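Long-range contact in nonribosomal peptide synthase (Streptomyces sp. MJ635-86F5, PDB 5JJP), which probably activates an aliphatic beta-amino acid by ATP-dependent adenylation, as an adenylation enzyme of nonribosomal peptide synthesis: residues 65-77 with 95-107. Residues are numbered along the deposited sequence; the frame is centred on the assembly and turned at random.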
# COMPACT_ATOMS: atom_id res chain seq x y z
N LEU A 65 -18.14 5.42 -5.07
CA LEU A 65 -16.82 4.99 -5.47
C LEU A 65 -16.96 3.71 -6.31
O LEU A 65 -16.33 3.59 -7.32
CB LEU A 65 -15.94 4.75 -4.24
CG LEU A 65 -14.51 4.25 -4.47
CD1 LEU A 65 -13.69 5.19 -5.31
CD2 LEU A 65 -13.85 4.07 -3.12
N GLU A 66 -17.82 2.80 -5.88
CA GLU A 66 -18.08 1.62 -6.67
C GLU A 66 -18.70 1.93 -8.00
O GLU A 66 -18.39 1.28 -8.98
CB GLU A 66 -19.02 0.68 -5.95
CG GLU A 66 -18.41 0.06 -4.74
CD GLU A 66 -19.04 -1.27 -4.42
OE1 GLU A 66 -19.65 -1.39 -3.35
OE2 GLU A 66 -18.97 -2.15 -5.30
N ALA A 67 -19.65 2.87 -8.03
CA ALA A 67 -20.29 3.23 -9.30
C ALA A 67 -19.22 3.73 -10.27
O ALA A 67 -19.21 3.39 -11.46
CB ALA A 67 -21.39 4.28 -9.11
N GLN A 68 -18.32 4.56 -9.75
CA GLN A 68 -17.29 5.12 -10.61
C GLN A 68 -16.29 4.00 -11.07
O GLN A 68 -15.94 3.94 -12.25
CB GLN A 68 -16.59 6.27 -9.91
CG GLN A 68 -15.60 7.02 -10.76
CD GLN A 68 -16.25 7.96 -11.76
OE1 GLN A 68 -17.18 7.58 -12.48
NE2 GLN A 68 -15.76 9.19 -11.83
N ALA A 69 -15.92 3.09 -10.16
CA ALA A 69 -15.12 1.95 -10.51
C ALA A 69 -15.76 1.13 -11.62
O ALA A 69 -15.09 0.71 -12.58
CB ALA A 69 -14.88 1.07 -9.30
N ASP A 70 -17.05 0.86 -11.47
CA ASP A 70 -17.77 0.07 -12.44
C ASP A 70 -17.87 0.80 -13.81
O ASP A 70 -17.79 0.14 -14.87
CB ASP A 70 -19.18 -0.27 -11.92
CG ASP A 70 -19.16 -1.30 -10.78
OD1 ASP A 70 -18.14 -1.94 -10.56
OD2 ASP A 70 -20.17 -1.38 -10.03
N ALA A 71 -18.07 2.12 -13.79
CA ALA A 71 -18.23 2.84 -15.03
C ALA A 71 -16.91 2.84 -15.76
O ALA A 71 -16.84 2.66 -16.96
CB ALA A 71 -18.70 4.23 -14.78
N TYR A 72 -15.84 3.05 -15.01
CA TYR A 72 -14.52 3.05 -15.58
C TYR A 72 -14.22 1.69 -16.19
O TYR A 72 -13.60 1.61 -17.24
CB TYR A 72 -13.49 3.39 -14.50
CG TYR A 72 -13.31 4.86 -14.15
CD1 TYR A 72 -14.15 5.86 -14.69
CD2 TYR A 72 -12.36 5.23 -13.26
CE1 TYR A 72 -13.99 7.20 -14.36
CE2 TYR A 72 -12.22 6.55 -12.90
CZ TYR A 72 -13.04 7.55 -13.44
OH TYR A 72 -12.80 8.86 -13.11
N ALA A 73 -14.56 0.63 -15.45
CA ALA A 73 -14.26 -0.76 -15.87
C ALA A 73 -14.93 -1.10 -17.16
O ALA A 73 -14.30 -1.67 -18.05
CB ALA A 73 -14.68 -1.75 -14.79
N ALA A 74 -16.20 -0.73 -17.30
CA ALA A 74 -16.94 -0.93 -18.56
C ALA A 74 -16.22 -0.27 -19.76
O ALA A 74 -16.03 -0.91 -20.79
CB ALA A 74 -18.37 -0.40 -18.45
N GLU A 75 -15.80 0.99 -19.61
CA GLU A 75 -15.11 1.70 -20.69
C GLU A 75 -13.70 1.12 -20.95
O GLU A 75 -13.32 0.92 -22.10
CB GLU A 75 -15.05 3.19 -20.39
CG GLU A 75 -16.38 3.89 -20.50
CD GLU A 75 -16.36 5.30 -19.87
OE1 GLU A 75 -16.48 6.29 -20.66
OE2 GLU A 75 -16.22 5.41 -18.60
N LEU A 76 -12.97 0.77 -19.89
CA LEU A 76 -11.67 0.18 -20.09
C LEU A 76 -11.81 -1.17 -20.77
O LEU A 76 -10.95 -1.51 -21.59
CB LEU A 76 -10.89 0.04 -18.79
CG LEU A 76 -10.40 1.36 -18.20
CD1 LEU A 76 -9.91 1.16 -16.79
CD2 LEU A 76 -9.31 1.95 -19.03
N ASP A 77 -12.87 -1.92 -20.46
CA ASP A 77 -13.02 -3.26 -21.00
C ASP A 77 -13.30 -3.20 -22.51
O ASP A 77 -13.04 -4.19 -23.22
CB ASP A 77 -14.12 -4.03 -20.30
CG ASP A 77 -14.08 -5.54 -20.57
OD1 ASP A 77 -13.03 -6.15 -20.59
OD2 ASP A 77 -15.14 -6.13 -20.73
N ALA A 95 -9.96 10.46 -5.39
CA ALA A 95 -11.07 9.53 -5.47
C ALA A 95 -11.15 8.86 -6.85
O ALA A 95 -11.40 7.66 -6.95
CB ALA A 95 -12.40 10.25 -5.15
N ASP A 96 -11.01 9.63 -7.92
CA ASP A 96 -11.05 9.05 -9.27
C ASP A 96 -9.87 8.10 -9.59
O ASP A 96 -10.06 7.08 -10.28
CB ASP A 96 -11.11 10.15 -10.33
CG ASP A 96 -12.53 10.75 -10.47
OD1 ASP A 96 -13.50 10.04 -10.09
OD2 ASP A 96 -12.67 11.89 -10.97
N ALA A 97 -8.70 8.37 -9.04
CA ALA A 97 -7.57 7.46 -9.22
C ALA A 97 -7.84 6.15 -8.47
O ALA A 97 -7.47 5.05 -8.93
CB ALA A 97 -6.29 8.08 -8.68
N VAL A 98 -8.56 6.26 -7.35
CA VAL A 98 -8.93 5.03 -6.61
C VAL A 98 -9.94 4.22 -7.43
O VAL A 98 -9.79 3.01 -7.60
CB VAL A 98 -9.49 5.37 -5.21
CG1 VAL A 98 -9.97 4.11 -4.50
CG2 VAL A 98 -8.45 6.10 -4.36
N ALA A 99 -10.99 4.87 -7.94
CA ALA A 99 -11.93 4.18 -8.84
C ALA A 99 -11.16 3.49 -10.00
O ALA A 99 -11.44 2.35 -10.35
CB ALA A 99 -12.94 5.14 -9.39
N ALA A 100 -10.20 4.19 -10.58
CA ALA A 100 -9.36 3.60 -11.68
C ALA A 100 -8.61 2.35 -11.29
O ALA A 100 -8.63 1.33 -12.05
CB ALA A 100 -8.37 4.60 -12.18
N PHE A 101 -8.00 2.36 -10.09
CA PHE A 101 -7.24 1.16 -9.71
C PHE A 101 -8.16 0.02 -9.33
O PHE A 101 -7.88 -1.13 -9.67
CB PHE A 101 -6.07 1.44 -8.77
CG PHE A 101 -6.40 1.64 -7.31
CD1 PHE A 101 -5.97 2.78 -6.66
CD2 PHE A 101 -6.96 0.62 -6.56
CE1 PHE A 101 -6.22 2.98 -5.33
CE2 PHE A 101 -7.17 0.77 -5.22
CZ PHE A 101 -6.80 1.96 -4.60
N LEU A 102 -9.32 0.35 -8.75
CA LEU A 102 -10.33 -0.64 -8.54
C LEU A 102 -10.85 -1.23 -9.87
O LEU A 102 -11.16 -2.44 -9.97
CB LEU A 102 -11.49 -0.06 -7.70
CG LEU A 102 -11.20 0.25 -6.25
CD1 LEU A 102 -12.41 0.92 -5.59
CD2 LEU A 102 -10.83 -1.00 -5.49
N ALA A 103 -11.03 -0.38 -10.87
CA ALA A 103 -11.48 -0.88 -12.15
C ALA A 103 -10.42 -1.85 -12.70
O ALA A 103 -10.75 -2.95 -13.12
CB ALA A 103 -11.73 0.26 -13.12
N CYS A 104 -9.14 -1.47 -12.64
CA CYS A 104 -8.08 -2.37 -13.10
C CYS A 104 -8.09 -3.71 -12.36
O CYS A 104 -7.94 -4.76 -12.99
CB CYS A 104 -6.70 -1.73 -12.95
SG CYS A 104 -6.43 -0.28 -14.03
N PHE A 105 -8.24 -3.67 -11.03
CA PHE A 105 -8.35 -4.91 -10.26
C PHE A 105 -9.45 -5.80 -10.82
O PHE A 105 -9.22 -7.02 -10.96
CB PHE A 105 -8.71 -4.68 -8.80
CG PHE A 105 -7.61 -4.09 -7.94
CD1 PHE A 105 -6.27 -4.32 -8.19
CD2 PHE A 105 -7.96 -3.36 -6.80
CE1 PHE A 105 -5.30 -3.84 -7.34
CE2 PHE A 105 -7.00 -2.86 -5.97
CZ PHE A 105 -5.67 -3.10 -6.22
N SER A 106 -10.63 -5.23 -11.07
CA SER A 106 -11.81 -5.99 -11.50
C SER A 106 -11.60 -6.66 -12.86
O SER A 106 -12.14 -7.75 -13.12
CB SER A 106 -13.10 -5.14 -11.50
OG SER A 106 -13.03 -4.16 -12.53
N LEU A 107 -10.84 -6.01 -13.74
CA LEU A 107 -10.56 -6.49 -15.11
C LEU A 107 -9.32 -7.37 -15.14
O LEU A 107 -9.03 -7.96 -16.14
CB LEU A 107 -10.34 -5.27 -16.02
CG LEU A 107 -11.59 -4.37 -16.24
CD1 LEU A 107 -11.35 -3.18 -17.15
CD2 LEU A 107 -12.76 -5.21 -16.76
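A99 and A103 point their methyl groups toward helix 62-77, onto the backbone of A69 and, for A103, the methyl of A73: this is knobs-into-holes packing of two helices of the AMP-binding domain of an ANL-superfamily enzyme, in its five-layered alpha-beta-alpha-beta-alpha sandwich. With alanines at the points of closest approach (A69 against A99, A73 against A103), the axes of the two segments approach to 7.8 Å, crossing at -56°. A99 CB sits among L65, Q68, A69 and Y72; A103 CB, in the next hole, lies 3.4 Å from A69 O, a closeness that the small methyl permits.

Bulkier residues fill the ends, where the helices diverge. L65 has CG anti to its own N (chi1 178°), and its side chain sits among A95, V98, A99 and L102, CD1 lying 4.0 Å from V98 CG1 and CG against L102 CD1, while I48 and L242 also help to enclose this end. At the other end L107 CD1 lies 3.6 Å from L76 CB.

Y72 leads from this core to the polar margin. One face of its ring takes Q68 CG, and its edge meets the backbone of helix 95-107, with CE2 3.4 Å from D96 O. Its hydroxyl passes D96 and hydrogen-bonds to G156 O, tying the helix to strand 151-156. Q68 suits the margin because its CG lies against A99 CB while its amide reaches D96. Were D96 replaced by alanine, the Q68 amide would probably lose this partner and be freer to turn. The bond itself, Q68 NE2 to D96 OD1, is 3.0 Å long and nearly straight at 178°, arriving from above the carboxylate plane.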